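Local structure of UDP-glucose 4-epimerase (Brucella ovis, 4WOK) at residues S25-K29 / A184-L190; T107-D112 / M161-Y165; L137-E141 / A298-D302; R172-L176 / A246-L250; L212-E216 / V284-M288. The protein probably catalyses the reversible NAD-dependent interconversion of UDP-glucose and UDP-galactose by inverting the configuration at C4 of the sugar. The protein carries 2 engineered substitutions. All coordinates share one frame; numbering follows the deposited sequence.

Contact 1 (S25-K29 / A184-L190); sequences SHTAK and ADIDGEL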
# COMPACT_ATOMS: atom_id res chain seq x y z
N SER A 25 0.98 -0.96 -10.08
CA SER A 25 1.60 -0.56 -11.35
C SER A 25 3.06 -0.19 -11.14
O SER A 25 3.91 -0.55 -11.97
CB SER A 25 0.84 0.61 -12.01
OG SER A 25 0.84 1.78 -11.20
N HIS A 26 3.38 0.49 -10.03
CA HIS A 26 4.79 0.78 -9.74
C HIS A 26 5.59 -0.51 -9.54
O HIS A 26 6.78 -0.59 -9.90
CB HIS A 26 4.91 1.66 -8.49
CG HIS A 26 4.65 3.11 -8.76
ND1 HIS A 26 3.38 3.63 -8.83
CD2 HIS A 26 5.50 4.15 -8.97
CE1 HIS A 26 3.45 4.93 -9.08
NE2 HIS A 26 4.72 5.27 -9.17
N THR A 27 4.94 -1.51 -8.95
CA THR A 27 5.61 -2.78 -8.69
C THR A 27 5.82 -3.56 -9.99
O THR A 27 6.87 -4.17 -10.18
CB THR A 27 4.80 -3.61 -7.69
OG1 THR A 27 4.72 -2.88 -6.46
CG2 THR A 27 5.45 -4.99 -7.44
N ALA A 28 4.83 -3.51 -10.88
CA ALA A 28 4.98 -4.10 -12.22
C ALA A 28 6.15 -3.46 -12.98
O ALA A 28 6.96 -4.16 -13.60
CB ALA A 28 3.68 -3.94 -13.01
N LYS A 29 6.23 -2.13 -12.97
CA LYS A 29 7.35 -1.43 -13.59
C LYS A 29 8.68 -1.93 -13.04
O LYS A 29 9.63 -2.20 -13.80
CB LYS A 29 7.23 0.09 -13.37
CG LYS A 29 8.41 0.92 -13.90
CD LYS A 29 8.11 2.42 -13.78
CE LYS A 29 9.08 3.27 -14.58
NZ LYS A 29 10.38 3.44 -13.89
N ALA A 184 5.59 9.21 -6.13
CA ALA A 184 5.32 8.62 -7.43
C ALA A 184 6.65 8.30 -8.09
O ALA A 184 7.70 8.71 -7.58
CB ALA A 184 4.49 9.56 -8.30
N ASP A 185 6.61 7.56 -9.19
CA ASP A 185 7.84 7.15 -9.87
C ASP A 185 8.73 8.36 -10.16
O ASP A 185 8.24 9.41 -10.58
CB ASP A 185 7.53 6.43 -11.18
CG ASP A 185 8.81 6.04 -11.92
OD1 ASP A 185 9.45 5.05 -11.49
OD2 ASP A 185 9.18 6.74 -12.88
N ILE A 186 10.03 8.23 -9.90
CA ILE A 186 10.93 9.38 -10.02
C ILE A 186 10.91 10.02 -11.42
O ILE A 186 11.10 11.23 -11.57
CB ILE A 186 12.38 8.99 -9.66
CG1 ILE A 186 13.31 10.21 -9.73
CG2 ILE A 186 12.89 7.90 -10.56
CD1 ILE A 186 12.99 11.28 -8.72
N ASP A 187 10.63 9.22 -12.45
CA ASP A 187 10.71 9.72 -13.81
C ASP A 187 9.43 10.37 -14.31
O ASP A 187 9.35 10.82 -15.46
CB ASP A 187 11.16 8.60 -14.75
CG ASP A 187 12.65 8.33 -14.63
OD1 ASP A 187 13.41 9.31 -14.47
OD2 ASP A 187 13.06 7.15 -14.68
N GLY A 188 8.41 10.43 -13.45
CA GLY A 188 7.26 11.28 -13.71
C GLY A 188 6.09 10.77 -14.55
O GLY A 188 5.10 11.49 -14.70
N GLU A 189 6.17 9.56 -15.09
CA GLU A 189 5.10 9.07 -15.97
C GLU A 189 4.08 8.14 -15.32
O GLU A 189 3.19 7.62 -15.99
CB GLU A 189 5.68 8.36 -17.19
CG GLU A 189 6.55 9.22 -18.08
CD GLU A 189 7.04 8.46 -19.31
OE1 GLU A 189 6.40 7.44 -19.67
OE2 GLU A 189 8.05 8.88 -19.91
N LEU A 190 4.19 7.92 -14.01
CA LEU A 190 3.27 7.01 -13.32
C LEU A 190 2.89 7.59 -11.96
O LEU A 190 3.76 7.88 -11.14
CB LEU A 190 3.92 5.64 -13.15
CG LEU A 190 3.05 4.42 -12.86
CD1 LEU A 190 2.07 4.13 -14.01
CD2 LEU A 190 3.94 3.22 -12.58
O HOH W 1 11.70 4.85 -16.15
O HOH W 2 11.96 5.27 -13.52
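Ser25, His26 and Lys29 line the side of helix 22-33 that meets the loop 184-190. In this NAD-binding Rossmann fold the helix follows a glycine-rich turn that probably corresponds to the dinucleotide-binding motif. Ser25 comes first: its OG, turned between the backbone N and the carbonyl carbon (chi1 61°), lies 3.7 Å from Leu190 CD2, while its polar partners are the carbonyl oxygens of Gly21 and Phe22 one turn back. His26 takes two different approaches from the loop. Leu190 CD2 sits over the centre of one ring face, 3.8 Å from the His26 ring centroid and only 7° off the normal, a well-centred CH-pi contact. At the ring edge, near its plane, the N-H of Asp185 reaches His26 NE2 over 3.0 Å in a weak, bent bond. Because His26 ND1 bonds to the carbonyl oxygen of Phe22, the ring is anchored through ND1, with a weaker bond at NE2, and the pattern is consistent with a proton on ND1. Val236 of helix 236-251 also packs on it. Farther along, Lys29 stretches out with all but its last torsion near anti and bends only there (chi4 -78°). This is one of two deposited conformers; in it Lys29 NZ forms a salt bridge with Asp185 OD1 at 3.0 Å, approaching from above the carboxylate plane, and a water links NZ to Asp187. The carboxylate also organises its own loop: in an Asx turn, Asp185 OD2 accepts the backbone N-H of Asp187 at 2.9 Å.

Contact 2 (T107-D112 / M161-Y165); sequences TQSLLD and MLADY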
# COMPACT_ATOMS: atom_id res chain seq x y z
N THR A 107 -9.77 -12.40 -1.21
CA THR A 107 -8.49 -13.04 -0.89
C THR A 107 -8.65 -14.56 -0.81
O THR A 107 -7.79 -15.30 -1.29
CB THR A 107 -7.91 -12.49 0.43
OG1 THR A 107 -7.61 -11.10 0.25
CG2 THR A 107 -6.62 -13.25 0.83
N GLN A 108 -9.75 -15.05 -0.26
CA GLN A 108 -9.91 -16.50 -0.18
C GLN A 108 -9.96 -17.09 -1.59
O GLN A 108 -9.38 -18.15 -1.86
CB GLN A 108 -11.16 -16.94 0.59
CG GLN A 108 -11.20 -18.50 0.61
CD GLN A 108 -12.37 -19.08 1.38
OE1 GLN A 108 -13.22 -18.36 1.89
NE2 GLN A 108 -12.41 -20.40 1.47
N SER A 109 -10.65 -16.41 -2.49
CA SER A 109 -10.73 -16.87 -3.86
C SER A 109 -9.31 -16.92 -4.47
O SER A 109 -8.95 -17.89 -5.15
CB SER A 109 -11.65 -15.94 -4.66
OG SER A 109 -11.79 -16.39 -5.99
N LEU A 110 -8.50 -15.90 -4.21
CA LEU A 110 -7.14 -15.89 -4.73
C LEU A 110 -6.32 -17.02 -4.14
O LEU A 110 -5.56 -17.69 -4.86
CB LEU A 110 -6.47 -14.54 -4.46
CG LEU A 110 -4.98 -14.50 -4.81
CD1 LEU A 110 -4.75 -14.51 -6.32
CD2 LEU A 110 -4.32 -13.28 -4.18
N LEU A 111 -6.45 -17.25 -2.84
CA LEU A 111 -5.64 -18.30 -2.21
C LEU A 111 -6.10 -19.67 -2.66
O LEU A 111 -5.29 -20.59 -2.82
CB LEU A 111 -5.70 -18.18 -0.68
CG LEU A 111 -5.11 -16.89 -0.10
CD1 LEU A 111 -5.13 -17.00 1.39
CD2 LEU A 111 -3.65 -16.65 -0.59
N ASP A 112 -7.41 -19.84 -2.89
CA ASP A 112 -7.86 -21.12 -3.45
C ASP A 112 -7.28 -21.34 -4.86
O ASP A 112 -6.82 -22.42 -5.18
CB ASP A 112 -9.39 -21.21 -3.49
CG ASP A 112 -9.99 -21.46 -2.12
OD1 ASP A 112 -9.30 -21.99 -1.24
OD2 ASP A 112 -11.18 -21.12 -1.91
N MET A 161 -5.73 -15.94 7.43
CA MET A 161 -6.10 -16.89 6.38
C MET A 161 -4.85 -17.41 5.69
O MET A 161 -4.71 -18.61 5.43
CB MET A 161 -7.03 -16.24 5.36
CG MET A 161 -7.74 -17.23 4.44
SD MET A 161 -8.55 -16.39 3.06
CE MET A 161 -9.88 -15.51 3.91
N LEU A 162 -3.93 -16.50 5.38
CA LEU A 162 -2.61 -16.90 4.86
C LEU A 162 -1.93 -17.95 5.75
O LEU A 162 -1.44 -18.97 5.26
CB LEU A 162 -1.69 -15.69 4.72
CG LEU A 162 -1.97 -14.78 3.53
CD1 LEU A 162 -1.26 -13.45 3.72
CD2 LEU A 162 -1.51 -15.43 2.24
N ALA A 163 -1.91 -17.71 7.06
CA ALA A 163 -1.28 -18.64 7.99
C ALA A 163 -1.98 -20.00 7.95
O ALA A 163 -1.32 -21.03 7.93
CB ALA A 163 -1.29 -18.08 9.40
N ASP A 164 -3.31 -20.00 7.92
CA ASP A 164 -4.08 -21.24 7.89
C ASP A 164 -3.89 -22.03 6.60
O ASP A 164 -3.85 -23.26 6.63
CB ASP A 164 -5.57 -20.97 8.07
CG ASP A 164 -5.91 -20.49 9.47
OD1 ASP A 164 -5.10 -20.73 10.39
OD2 ASP A 164 -6.98 -19.88 9.64
N TYR A 165 -3.80 -21.31 5.48
CA TYR A 165 -3.55 -21.95 4.19
C TYR A 165 -2.12 -22.49 4.11
O TYR A 165 -1.85 -23.50 3.44
CB TYR A 165 -3.83 -20.96 3.06
CG TYR A 165 -5.26 -21.01 2.57
CD1 TYR A 165 -6.33 -20.85 3.46
CD2 TYR A 165 -5.55 -21.21 1.22
CE1 TYR A 165 -7.65 -20.90 3.02
CE2 TYR A 165 -6.88 -21.25 0.77
CZ TYR A 165 -7.92 -21.09 1.68
OH TYR A 165 -9.23 -21.14 1.25
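Two neighbouring helices of the Rossmann domain, 96-116 and 150-169, pack nearly parallel here through Gln108, Leu111 and Asp112 on one and Met161, Leu162 and Tyr165 on the other. The axes of the short segments approach to 11.1 Å with an angle of 24°, a separation wide enough for side chains to fill the interface. Leu111 occupies its middle. Leu111 CD1 lies 3.9 Å from Met161 SD and also hangs over one face of the Tyr165 ring, offset toward the rim. Leu111 CD2 meets Leu162 CD2 at 3.8 Å, the two side chains crossing at about a right angle. Leu111 CB packs 3.6 Å from Tyr165 CD2. Met161 runs out with CG anti to the backbone N and bends at its last torsion (chi3 -69°), laying SD against the backbone of the facing helix, 3.5 Å from Gln108 CA. Beneath the helices, Leu162 continues onto Val122 and Phe124 of strand 121-125. Toward the outer side, Tyr165 reaches across to a polar pair one helical turn apart. Tyr165 OH donates to Asp112 OD1 at 2.6 Å, an oxygen near the plane of the ring that is itself approached from above its carboxylate plane. Tyr165 OH also accepts from Gln108 NE2 at 3.3 Å, a longer bond with an N-H...O angle of 136°. Asp112 OD1 has a second partner in Arg115 NE, a salt bridge that would favour the ionised carboxylate. Donating to one residue and accepting from another, the phenol OH is held twice, which should limit swinging of the ring.

Contact 3 (L137-E141 / A298-D302); sequences LPIGE and ALYAD
Ile139 and Ala301 form a single beta bridge that ties the loop after strand 121-125 of the Rossmann core to the loop leading into helix 304-310. The bonding pattern is that of parallel strands, for Ile139 uses both of its backbone polar groups on the residues flanking Ala301. Ile139 N donates to Tyr300 O at 3.0 Å (N-H...O angle 161°), and Ile139 O accepts from Asp302 N at 2.9 Å (168°). Ala301 N turns the other way, to Asp232, and Leu299 bonds to the backbone of Ile230, which joins the later loop to strand 230-235 as well.

Most of the apolar packing involves Tyr300. Its CG takes the crowded position between the backbone N and the carbonyl carbon (chi1 53°), bringing Tyr300 CE2 within 3.6 Å of Pro138 CB. Leu137 CD2 stands over one ring face, displaced toward the rim. Tyr300 N is buried beneath this cover without a polar partner. Apart from the ring, Leu137 CD1 reaches 4.2 Å to Ala298 CB, and Pro138, which follows a cis peptide, rests its CG 3.8 Å from Asp302 CB.

The remaining polar link is indirect. Glu141 bends at chi2 and directs OE2 to the backbone N of Asn260, while a water lies 3.0 Å from Glu141 OE1 and 2.7 Å from Asp302 O.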
# COMPACT_ATOMS: atom_id res chain seq x y z
N LEU A 137 5.93 3.11 20.65
CA LEU A 137 6.34 3.63 19.35
C LEU A 137 7.85 3.58 19.22
O LEU A 137 8.57 3.93 20.15
CB LEU A 137 5.83 5.06 19.16
CG LEU A 137 4.32 5.21 18.98
CD1 LEU A 137 3.89 6.63 19.28
CD2 LEU A 137 3.91 4.81 17.57
N PRO A 138 8.35 3.15 18.05
CA PRO A 138 7.57 2.75 16.87
C PRO A 138 6.91 1.38 17.02
O PRO A 138 7.23 0.65 17.96
CB PRO A 138 8.62 2.73 15.75
CG PRO A 138 9.91 2.44 16.46
CD PRO A 138 9.80 3.07 17.81
N ILE A 139 6.01 1.05 16.11
CA ILE A 139 5.22 -0.17 16.23
C ILE A 139 5.96 -1.38 15.68
O ILE A 139 6.20 -1.47 14.48
CB ILE A 139 3.86 -0.04 15.51
CG1 ILE A 139 3.15 1.25 15.94
CG2 ILE A 139 3.00 -1.27 15.76
CD1 ILE A 139 1.87 1.52 15.18
N GLY A 140 6.33 -2.31 16.56
CA GLY A 140 7.00 -3.53 16.14
C GLY A 140 5.98 -4.58 15.74
O GLY A 140 4.80 -4.45 16.06
N GLU A 141 6.42 -5.62 15.04
CA GLU A 141 5.51 -6.66 14.57
C GLU A 141 4.95 -7.48 15.73
O GLU A 141 3.95 -8.18 15.57
CB GLU A 141 6.20 -7.57 13.57
CG GLU A 141 6.54 -6.92 12.24
CD GLU A 141 7.86 -6.16 12.27
OE1 GLU A 141 8.48 -6.06 13.35
OE2 GLU A 141 8.28 -5.67 11.20
N ALA A 298 0.58 10.24 17.18
CA ALA A 298 1.66 9.73 16.36
C ALA A 298 1.51 8.24 16.10
O ALA A 298 1.23 7.46 17.01
CB ALA A 298 3.02 10.02 17.00
N LEU A 299 1.67 7.87 14.83
CA LEU A 299 1.68 6.47 14.42
C LEU A 299 2.76 6.26 13.37
O LEU A 299 2.76 6.92 12.33
CB LEU A 299 0.32 6.06 13.86
CG LEU A 299 -0.91 6.10 14.76
CD1 LEU A 299 -2.17 5.85 13.93
CD2 LEU A 299 -0.79 5.09 15.88
N TYR A 300 3.69 5.36 13.64
CA TYR A 300 4.68 4.98 12.65
C TYR A 300 5.28 3.63 13.02
O TYR A 300 5.28 3.23 14.19
CB TYR A 300 5.77 6.05 12.50
CG TYR A 300 6.43 6.46 13.79
CD1 TYR A 300 5.84 7.40 14.63
CD2 TYR A 300 7.66 5.92 14.17
CE1 TYR A 300 6.45 7.78 15.82
CE2 TYR A 300 8.27 6.30 15.35
CZ TYR A 300 7.66 7.23 16.17
OH TYR A 300 8.27 7.61 17.34
N ALA A 301 5.78 2.93 12.01
CA ALA A 301 6.19 1.54 12.15
C ALA A 301 7.68 1.37 12.39
O ALA A 301 8.49 2.18 11.95
CB ALA A 301 5.78 0.77 10.90
N ASP A 302 8.03 0.29 13.09
CA ASP A 302 9.41 -0.12 13.30
C ASP A 302 9.87 -0.98 12.12
O ASP A 302 9.35 -2.07 11.90
CB ASP A 302 9.53 -0.89 14.61
CG ASP A 302 10.97 -1.11 15.03
OD1 ASP A 302 11.89 -0.85 14.22
OD2 ASP A 302 11.18 -1.56 16.18
O HOH W 3 10.76 -4.17 12.79

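Contact 4 (R172-L176 / A246-L250); sequences RYVAL and AVEHL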
# COMPACT_ATOMS: atom_id res chain seq x y z
N ARG A 172 3.30 -20.60 0.70
CA ARG A 172 4.39 -19.80 1.26
C ARG A 172 4.10 -18.33 1.03
O ARG A 172 3.63 -17.95 -0.05
CB ARG A 172 5.73 -20.18 0.63
CG ARG A 172 6.11 -21.65 0.84
CD ARG A 172 7.52 -21.96 0.34
NE ARG A 172 7.66 -21.77 -1.10
CZ ARG A 172 7.41 -22.70 -2.01
NH1 ARG A 172 6.99 -23.91 -1.64
NH2 ARG A 172 7.58 -22.44 -3.30
N TYR A 173 4.37 -17.49 2.02
CA TYR A 173 3.95 -16.10 1.89
C TYR A 173 4.78 -15.11 2.65
O TYR A 173 5.50 -15.47 3.58
CB TYR A 173 2.49 -15.95 2.35
CG TYR A 173 2.31 -16.13 3.84
CD1 TYR A 173 2.13 -17.39 4.38
CD2 TYR A 173 2.32 -15.03 4.70
CE1 TYR A 173 1.96 -17.57 5.74
CE2 TYR A 173 2.16 -15.20 6.06
CZ TYR A 173 1.97 -16.47 6.57
OH TYR A 173 1.81 -16.64 7.93
N VAL A 174 4.64 -13.86 2.25
CA VAL A 174 5.18 -12.72 2.97
C VAL A 174 4.06 -11.71 3.03
O VAL A 174 3.51 -11.34 1.99
CB VAL A 174 6.40 -12.10 2.27
CG1 VAL A 174 6.85 -10.82 2.99
CG2 VAL A 174 7.55 -13.10 2.18
N ALA A 175 3.72 -11.28 4.24
CA ALA A 175 2.74 -10.23 4.42
C ALA A 175 3.50 -8.95 4.70
O ALA A 175 4.40 -8.93 5.54
CB ALA A 175 1.76 -10.55 5.55
N LEU A 176 3.16 -7.88 3.98
CA LEU A 176 3.88 -6.62 4.12
C LEU A 176 2.94 -5.54 4.66
O LEU A 176 1.94 -5.21 4.03
CB LEU A 176 4.48 -6.19 2.78
CG LEU A 176 5.51 -7.15 2.17
CD1 LEU A 176 5.90 -6.70 0.77
CD2 LEU A 176 6.76 -7.28 3.06
N ALA A 246 10.51 -9.42 -1.48
CA ALA A 246 9.72 -10.49 -0.87
C ALA A 246 9.59 -11.68 -1.83
O ALA A 246 9.65 -12.84 -1.41
CB ALA A 246 8.34 -9.96 -0.45
N VAL A 247 9.44 -11.38 -3.12
CA VAL A 247 9.44 -12.43 -4.14
C VAL A 247 10.77 -13.18 -4.11
O VAL A 247 10.81 -14.41 -4.13
CB VAL A 247 9.20 -11.86 -5.55
CG1 VAL A 247 9.48 -12.91 -6.62
CG2 VAL A 247 7.76 -11.30 -5.70
N GLU A 248 11.87 -12.44 -4.06
CA GLU A 248 13.19 -13.06 -4.05
C GLU A 248 13.37 -13.95 -2.83
O GLU A 248 13.95 -15.04 -2.91
CB GLU A 248 14.30 -12.00 -4.09
CG GLU A 248 14.29 -11.14 -5.33
CD GLU A 248 14.58 -11.94 -6.59
OE1 GLU A 248 14.08 -11.55 -7.67
OE2 GLU A 248 15.30 -12.96 -6.49
N HIS A 249 12.88 -13.46 -1.69
CA HIS A 249 12.98 -14.18 -0.43
C HIS A 249 12.33 -15.56 -0.52
O HIS A 249 12.91 -16.55 -0.08
CB HIS A 249 12.32 -13.37 0.68
CG HIS A 249 12.24 -14.07 2.00
ND1 HIS A 249 13.29 -14.09 2.90
CD2 HIS A 249 11.24 -14.77 2.58
CE1 HIS A 249 12.94 -14.78 3.97
NE2 HIS A 249 11.70 -15.20 3.80
N LEU A 250 11.13 -15.63 -1.07
CA LEU A 250 10.43 -16.91 -1.19
C LEU A 250 11.06 -17.76 -2.27
O LEU A 250 11.09 -18.99 -2.17
CB LEU A 250 8.94 -16.71 -1.47
CG LEU A 250 8.13 -16.06 -0.34
CD1 LEU A 250 6.67 -15.87 -0.74
CD2 LEU A 250 8.23 -16.90 0.93
O HOH W 4 9.77 -21.00 -4.56
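This is apolar helix-on-sheet packing, in which Ala246 and Leu250 of helix 236-251 press on Val174 of strand 172-177 in the central parallel sheet. The segments run roughly antiparallel, at 154°, with their axes 8.6 Å apart at closest, a spacing consistent with the small Ala246 facing the strand. Val174 straddles one helical turn. Its CG1, anti to the backbone N (chi1 174°), sits 3.8 Å from Ala246 CB, while CG2 leans toward Leu250 and lies 3.9 Å from Leu250 CG; the valine and leucine side chains lie alongside each other, running in opposing senses. Leu250 reaches further, laying CD1 on the strand backbone, 3.8 Å from Tyr173 CA, and it also covers Ile123 of the adjacent strand. The same methyl, Leu250 CD1, lies 3.7 Å from Arg172 O. Toward Leu176 the contact thins, with Leu176 CD1 4.3 Å from Ala246 CB. His249 CD2 touches Val174 CG2 lightly, and His249 NE2 bonds to the carbonyl oxygen of Gly255. Beyond the apolar atoms, a water weakly joins Arg172 NH2 to Leu250 O.

Tyr173 has its side chain on the other face of the sheet, against Leu162, Ala163 and Ala166 of helix 150-169. A strand thus sandwiched between helices on both faces is typical of the three-layer alpha/beta/alpha Rossmann fold.

Contact 5 (L212-E216 / V284-M288); sequences LDVLE and VPVAM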
# COMPACT_ATOMS: atom_id res chain seq x y z
N LEU A 212 -8.76 21.33 -5.20
CA LEU A 212 -9.68 21.31 -4.06
C LEU A 212 -9.70 22.71 -3.45
O LEU A 212 -8.72 23.45 -3.55
CB LEU A 212 -9.25 20.30 -3.00
CG LEU A 212 -9.41 18.81 -3.30
CD1 LEU A 212 -8.82 18.01 -2.15
CD2 LEU A 212 -10.88 18.47 -3.52
N ASP A 213 -10.81 23.08 -2.83
CA ASP A 213 -10.93 24.41 -2.27
C ASP A 213 -10.15 24.56 -0.97
O ASP A 213 -9.52 25.59 -0.72
CB ASP A 213 -12.40 24.76 -2.03
CG ASP A 213 -13.12 25.16 -3.31
OD1 ASP A 213 -12.63 26.08 -4.00
OD2 ASP A 213 -14.17 24.55 -3.61
N VAL A 214 -10.24 23.55 -0.11
CA VAL A 214 -9.59 23.60 1.20
C VAL A 214 -9.02 22.25 1.59
O VAL A 214 -9.38 21.22 1.03
CB VAL A 214 -10.56 24.07 2.32
CG1 VAL A 214 -11.14 25.42 2.01
CG2 VAL A 214 -11.67 23.06 2.53
N LEU A 215 -8.10 22.26 2.54
CA LEU A 215 -7.70 21.02 3.20
C LEU A 215 -8.10 21.15 4.66
O LEU A 215 -7.50 21.92 5.41
CB LEU A 215 -6.21 20.75 3.06
CG LEU A 215 -5.75 19.49 3.81
CD1 LEU A 215 -6.12 18.21 3.04
CD2 LEU A 215 -4.26 19.52 4.13
N GLU A 216 -9.13 20.41 5.05
CA GLU A 216 -9.54 20.38 6.44
C GLU A 216 -8.55 19.53 7.22
O GLU A 216 -8.29 18.39 6.87
CB GLU A 216 -10.97 19.86 6.59
CG GLU A 216 -12.03 20.92 6.34
CD GLU A 216 -13.45 20.40 6.54
OE1 GLU A 216 -13.67 19.18 6.34
OE2 GLU A 216 -14.33 21.21 6.90
N VAL A 284 -0.79 25.49 0.83
CA VAL A 284 -1.97 24.66 1.02
C VAL A 284 -3.01 25.43 1.83
O VAL A 284 -2.72 25.88 2.92
CB VAL A 284 -1.62 23.35 1.76
CG1 VAL A 284 -2.87 22.48 1.91
CG2 VAL A 284 -0.52 22.61 1.03
N PRO A 285 -4.23 25.58 1.28
CA PRO A 285 -5.25 26.37 2.00
C PRO A 285 -5.89 25.60 3.16
O PRO A 285 -7.02 25.13 3.06
CB PRO A 285 -6.27 26.70 0.92
CG PRO A 285 -6.15 25.54 -0.05
CD PRO A 285 -4.67 25.23 -0.08
N VAL A 286 -5.15 25.48 4.26
CA VAL A 286 -5.57 24.70 5.42
C VAL A 286 -6.75 25.33 6.16
O VAL A 286 -6.77 26.53 6.41
CB VAL A 286 -4.41 24.51 6.41
CG1 VAL A 286 -4.90 23.82 7.68
CG2 VAL A 286 -3.31 23.71 5.76
N ALA A 287 -7.73 24.50 6.48
CA ALA A 287 -8.79 24.88 7.39
C ALA A 287 -8.64 24.05 8.65
O ALA A 287 -8.96 22.86 8.65
CB ALA A 287 -10.15 24.68 6.76
N MET A 288 -8.12 24.66 9.70
CA MET A 288 -7.87 23.96 10.94
C MET A 288 -9.16 23.77 11.73
O MET A 288 -9.84 24.74 12.06
CB MET A 288 -6.83 24.72 11.77
CG MET A 288 -6.20 23.89 12.88
SD MET A 288 -5.32 22.45 12.24
CE MET A 288 -3.85 23.22 11.54
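Val284 carries CG1 anti to the backbone N (chi1 -178°), which puts this methyl 3.9 Å from Leu215 CB. Leu215 places CG likewise anti (chi1 177°) and, with its chi2, brings Leu215 CD2 to 4.0 Å from the same Val284 CG1, the two side chains meeting at an oblique angle. Around them the packing is completed by helices: Leu215 touches Arg203 and Ala204 of helix 200-209, and Val284 touches Val273 and Ile276 of helix 269-280. Pro285 turns the chain sharply as the centre of an inverse gamma turn, in which Val286 N bonds weakly to Val284 O. The turn presents the carbonyl of Pro285 to the facing strand, and Pro285 CG comes within 3.4 Å of Asp213 O.

From here the segments pair as a two-stranded parallel sheet, 215-218 with 286-289, separate from the large Rossmann sheet. Leu215 supplies both polar groups: its N donates to Pro285 O at 3.1 Å, and its O accepts from Ala287 N at 2.8 Å, nearly straight at 172°. Side chains of Leu215 and Val286 share one face, those of Glu216 and Ala287 the other. On the latter, Glu216 CG passes 4.2 Å from Ala287 CB, and the chain, extended beyond CG, carries OE2 to a salt bridge with Arg289. Glu216 CA makes a C-H...O contact of 3.4 Å with Ala287 O.

Contacts 1, 2 and 4 all involve elements of the Rossmann core and come within about 7 to 8 Å of the bound NAD, measured from their nearest side chains. Contacts 2 and 4 touch where strand 172-177 follows helix 150-169. Contact 4 is almost wholly apolar, whereas contact 2 carries a polar tyrosine network at its outer side. Contact 1, mostly buried, mixes ring packing with a salt bridge; its helix 22-33 touches the helix 236-251 of contact 4. Contacts 3 and 5 instead rely on backbone pairing of the parallel kind. Contact 3 is a surface bridge between loops, and contact 5, its centre farthest from the chain centre at about 25 Å, forms a peripheral sheet.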